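Local coordinates for protein cyanuric acid amidohydrolase (Azorhizobium caulinodans, PDB 4NQ3) that hydrolyses cyanuric acid, opening its s-triazine ring to give carboxybiuret, a step in the breakdown of herbicides such as atrazine, at residues R137-A142 with I236-M241; T263-A268 with G319-V324. All blocks are in the same frame, centred on the assembly; numbering follows the deposited sequence.

How the contacts relate
Contacts 1 and 2 sample two of the three repeating units of the chain. Contact 1 joins helix 125-141 to strand 235-242 in what is assigned as the second unit; contact 2 joins helix 263-271 to helix 309-325 in what is assigned as the third. They come in series, the first being complete before the second begins. Their centres lie about 25 Å apart and their nearest atoms about 10 Å apart, without touching. Contact 1 includes a strand of its own mixed sheet, whereas the helices of contact 2 lie against the sheet 249-256, 345-352, 281-286, 331-334. Together they represent the helix-on-sheet and helix-on-helix packing from which the threefold-symmetric monomer is built.

Contact 1 (R137-A142 with I236-M241). With SO4 (sulfate ion), chain F.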
loop_
_atom_site.group_PDB
_atom_site.type_symbol
_atom_site.label_atom_id
_atom_site.label_comp_id
_atom_site.label_asym_id
_atom_site.label_seq_id
_atom_site.Cartn_x
_atom_site.Cartn_y
_atom_site.Cartn_z
ATOM N N ARG A 137 25.083 23.054 21.137
ATOM C CA ARG A 137 24.552 24.412 21.029
ATOM C C ARG A 137 23.155 24.536 21.600
ATOM O O ARG A 137 22.899 25.421 22.404
ATOM C CB ARG A 137 24.550 24.885 19.575
ATOM C CG ARG A 137 25.886 25.444 19.106
ATOM C CD ARG A 137 25.812 25.964 17.689
ATOM N NE ARG A 137 26.106 24.896 16.746
ATOM C CZ ARG A 137 25.364 24.614 15.688
ATOM N NH1 ARG A 137 24.261 25.314 15.448
ATOM N NH2 ARG A 137 25.715 23.622 14.884
ATOM N N ALA A 138 22.248 23.652 21.202
ATOM C CA ALA A 138 20.890 23.733 21.720
ATOM C C ALA A 138 20.857 23.549 23.240
ATOM O O ALA A 138 20.088 24.224 23.930
ATOM C CB ALA A 138 20.011 22.703 21.057
HETATM N N MSE A 139 21.687 22.641 23.754
HETATM C CA MSE A 139 21.820 22.443 25.195
HETATM C C MSE A 139 22.132 23.752 25.901
HETATM O O MSE A 139 21.469 24.134 26.868
HETATM C CB MSE A 139 22.919 21.427 25.504
HETATM C CG MSE A 139 22.460 19.988 25.521
HETATM SE SE MSE A 139 23.935 18.842 26.015
HETATM C CE MSE A 139 24.102 19.354 27.879
ATOM N N ALA A 140 23.165 24.426 25.414
ATOM C CA ALA A 140 23.544 25.722 25.929
ATOM C C ALA A 140 22.389 26.729 25.891
ATOM O O ALA A 140 22.170 27.472 26.834
ATOM C CB ALA A 140 24.710 26.247 25.149
ATOM N N ALA A 141 21.692 26.795 24.769
ATOM C CA ALA A 141 20.595 27.733 24.619
ATOM C C ALA A 141 19.469 27.459 25.611
ATOM O O ALA A 141 18.726 28.362 25.982
ATOM C CB ALA A 141 20.069 27.682 23.199
ATOM N N ALA A 142 19.357 26.207 26.042
ATOM C CA ALA A 142 18.357 25.815 27.027
ATOM C C ALA A 142 18.797 26.199 28.440
ATOM O O ALA A 142 18.002 26.152 29.381
ATOM C CB ALA A 142 18.095 24.319 26.952
ATOM N N ILE A 236 17.325 20.806 15.540
ATOM C CA ILE A 236 17.534 20.193 16.837
ATOM C C ILE A 236 16.709 20.899 17.920
ATOM O O ILE A 236 16.706 22.137 18.021
ATOM C CB ILE A 236 19.009 20.219 17.229
ATOM C CG1 ILE A 236 19.792 19.216 16.387
ATOM C CG2 ILE A 236 19.179 19.877 18.696
ATOM C CD1 ILE A 236 20.101 19.708 15.014
ATOM N N VAL A 237 16.015 20.111 18.737
ATOM C CA VAL A 237 15.295 20.662 19.872
ATOM C C VAL A 237 15.611 19.833 21.094
ATOM O O VAL A 237 15.317 18.641 21.110
ATOM C CB VAL A 237 13.781 20.655 19.635
ATOM C CG1 VAL A 237 13.075 21.220 20.829
ATOM C CG2 VAL A 237 13.463 21.473 18.416
ATOM N N VAL A 238 16.206 20.460 22.108
ATOM C CA VAL A 238 16.550 19.792 23.368
ATOM C C VAL A 238 15.530 20.127 24.460
ATOM O O VAL A 238 15.289 21.290 24.743
ATOM C CB VAL A 238 17.955 20.208 23.859
ATOM C CG1 VAL A 238 18.204 19.729 25.257
ATOM C CG2 VAL A 238 19.028 19.718 22.929
ATOM N N LEU A 239 14.962 19.108 25.088
ATOM C CA LEU A 239 14.034 19.288 26.201
ATOM C C LEU A 239 14.628 18.730 27.489
ATOM O O LEU A 239 15.139 17.605 27.515
ATOM C CB LEU A 239 12.700 18.596 25.919
ATOM C CG LEU A 239 12.039 18.943 24.603
ATOM C CD1 LEU A 239 10.843 18.047 24.399
ATOM C CD2 LEU A 239 11.625 20.391 24.630
ATOM N N GLY A 240 14.552 19.501 28.567
ATOM C CA GLY A 240 15.148 19.052 29.801
ATOM C C GLY A 240 14.580 19.784 30.985
ATOM O O GLY A 240 13.641 20.569 30.842
HETATM N N MSE A 241 15.137 19.493 32.157
HETATM C CA MSE A 241 14.837 20.228 33.374
HETATM C C MSE A 241 16.004 21.148 33.714
HETATM O O MSE A 241 17.172 20.823 33.456
HETATM C CB MSE A 241 14.558 19.272 34.517
HETATM C CG MSE A 241 13.443 18.337 34.219
HETATM SE SE MSE A 241 11.742 19.255 34.307
HETATM C CE MSE A 241 11.588 19.358 36.242
HETATM S S SO4 F . 22.216 27.639 15.796
HETATM O O1 SO4 F . 23.339 27.467 16.723
HETATM O O2 SO4 F . 22.525 28.630 14.764
HETATM O O3 SO4 F . 21.962 26.367 15.130
HETATM O O4 SO4 F . 21.040 28.079 16.555
#
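Ala138 sets its methyl group down on strand 235-242, and the apolar contact is built round it. Its CB lies 3.7 Å from Val238 CG2 and 3.8 Å from Ile236 CG2, two branches that rise from the same face of the strand, two residues apart. The torsions differ: in Ile236 the CG2 methyl stands anti to the backbone N, while Val238 holds CG1 there (chi1 170°) and turns CG2 to the alanine. That same Val238 CG2 approaches the backbone N of Met139, a selenomethionine whose CG passes 4.3 Å from Val238 CG1 before the rest of its chain leads away. Consistent with so small a residue at the interface, the short axes come within 7.8 Å, at 46° to each other.

Beside the interface, and without touching the strand, Arg137 binds a sulfate ion, probably from the crystallisation liquor. Arg137 NH1 donates a hydrogen bond to sulfate O1 over 2.7 Å, nearly straight at 164°. His113 ties the two together, its carbonyl O accepting from Arg137 NH1 and its N bonding the sulfate.

Helix 125-141 thus packs on one face of the mixed sheet 106-113, 235-242, 150-157, 223-227, over the inner strand 235-242. The side chains that meet are apolar and buried, with that of Ile236 about 7 Å from that of active-site Lys156, while NH1 of Arg137 is engaged by sulfate and the His113 carbonyl.

Contact 2 (T263-A268 with G319-V324); sequences TPVKAA and GALAGV
Val265 meets Leu321 where helix 263-271 runs beside helix 309-325, the short axes inclined at 34° and 10.5 Å apart at their closest. Val265 divides its two methyls between two partners. CG2 takes Leu321 CD2 at 3.6 Å, the nearest approach of the two segments, and the two side chains meet at a slant. CG1, which stands anti to the backbone N (chi1 170°), points to the next turn of the other helix, where Val324 CG1 lies 4.4 Å off. Val265 also rests on Val347 of strand 345-352, while Leu321 reaches down to Val282 and Ala284 of strand 281-286, so both are buried between helices and sheet.

Lys266 follows at the exposed margin, its chain crossing that of Val324 at about a right angle. Extended beyond CG, it passes its methylenes along the valine, CG at 4.1 Å and CE at 4.3 Å from Val324 CG1, and the ammonium group lies beyond. On the far helix, Ala322 packs on Ile260 of the second subunit.

Helix 309-325 is the connection of a beta-alpha-beta crossover between the parallel neighbours 281-286 and 331-334, and helix 263-271 lies beside it on the same face of the sheet, a repeat consistent with the YjgF-like clan. The two helices are joined by Val265, Leu321 and Val324, with the methylenes of Lys266 at the margin and the side chain of Leu321 about 12 Å from the bound barbituric acid.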
loop_
_atom_site.group_PDB
_atom_site.type_symbol
_atom_site.label_atom_id
_atom_site.label_comp_id
_atom_site.label_asym_id
_atom_site.label_seq_id
_atom_site.Cartn_x
_atom_site.Cartn_y
_atom_site.Cartn_z
ATOM N N THR A 263 5.540 0.269 30.675
ATOM C CA THR A 263 5.905 0.595 32.057
ATOM C C THR A 263 6.671 1.926 32.249
ATOM O O THR A 263 6.434 2.634 33.227
ATOM C CB THR A 263 6.737 -0.540 32.654
ATOM O OG1 THR A 263 7.624 -1.025 31.642
ATOM C CG2 THR A 263 5.860 -1.701 33.051
ATOM N N PRO A 264 7.581 2.277 31.319
ATOM C CA PRO A 264 8.276 3.576 31.321
ATOM C C PRO A 264 7.364 4.798 31.397
ATOM O O PRO A 264 7.750 5.807 32.011
ATOM C CB PRO A 264 9.017 3.571 29.989
ATOM C CG PRO A 264 9.320 2.135 29.760
ATOM C CD PRO A 264 8.148 1.361 30.313
ATOM N N VAL A 265 6.196 4.722 30.763
ATOM C CA VAL A 265 5.253 5.836 30.784
ATOM C C VAL A 265 4.557 5.953 32.148
ATOM O O VAL A 265 4.391 7.049 32.689
ATOM C CB VAL A 265 4.183 5.686 29.666
ATOM C CG1 VAL A 265 3.062 6.692 29.835
ATOM C CG2 VAL A 265 4.827 5.889 28.337
ATOM N N LYS A 266 4.164 4.822 32.715
ATOM C CA LYS A 266 3.523 4.851 34.018
ATOM C C LYS A 266 4.536 5.375 35.047
ATOM O O LYS A 266 4.190 6.174 35.926
ATOM C CB LYS A 266 2.995 3.460 34.387
ATOM C CG LYS A 266 2.045 2.855 33.331
ATOM C CD LYS A 266 1.665 1.390 33.659
ATOM C CE LYS A 266 0.681 0.777 32.650
ATOM N NZ LYS A 266 0.200 -0.589 33.025
ATOM N N ALA A 267 5.794 4.963 34.910
ATOM C CA ALA A 267 6.843 5.433 35.815
ATOM C C ALA A 267 7.122 6.914 35.586
ATOM O O ALA A 267 7.384 7.664 36.535
ATOM C CB ALA A 267 8.102 4.626 35.641
ATOM N N ALA A 268 7.086 7.330 34.322
ATOM C CA ALA A 268 7.301 8.729 33.992
ATOM C C ALA A 268 6.211 9.603 34.627
ATOM O O ALA A 268 6.509 10.621 35.245
ATOM C CB ALA A 268 7.341 8.919 32.487
ATOM N N GLY A 319 -1.051 2.472 19.597
ATOM C CA GLY A 319 -2.127 1.782 20.270
ATOM C C GLY A 319 -1.767 1.435 21.705
ATOM O O GLY A 319 -2.552 1.692 22.614
ATOM N N ALA A 320 -0.582 0.867 21.930
ATOM C CA ALA A 320 -0.186 0.530 23.295
ATOM C C ALA A 320 -0.215 1.778 24.211
ATOM O O ALA A 320 -0.898 1.780 25.236
ATOM C CB ALA A 320 1.203 -0.114 23.304
ATOM N N LEU A 321 0.464 2.854 23.814
ATOM C CA LEU A 321 0.523 4.080 24.622
ATOM C C LEU A 321 -0.856 4.745 24.810
ATOM O O LEU A 321 -1.196 5.216 25.901
ATOM C CB LEU A 321 1.499 5.070 23.989
ATOM C CG LEU A 321 2.952 4.617 23.991
ATOM C CD1 LEU A 321 3.842 5.629 23.326
ATOM C CD2 LEU A 321 3.421 4.374 25.386
ATOM N N ALA A 322 -1.628 4.806 23.728
ATOM C CA ALA A 322 -2.968 5.373 23.770
ATOM C C ALA A 322 -3.848 4.613 24.751
ATOM O O ALA A 322 -4.687 5.198 25.436
ATOM C CB ALA A 322 -3.589 5.352 22.387
ATOM N N GLY A 323 -3.638 3.308 24.833
ATOM C CA GLY A 323 -4.368 2.484 25.780
ATOM C C GLY A 323 -4.056 2.827 27.230
ATOM O O GLY A 323 -4.855 2.554 28.133
ATOM N N VAL A 324 -2.896 3.432 27.452
ATOM C CA VAL A 324 -2.443 3.745 28.797
ATOM C C VAL A 324 -2.828 5.159 29.147
ATOM O O VAL A 324 -3.260 5.458 30.262
ATOM C CB VAL A 324 -0.909 3.592 28.939
ATOM C CG1 VAL A 324 -0.439 4.138 30.274
ATOM C CG2 VAL A 324 -0.490 2.123 28.762
#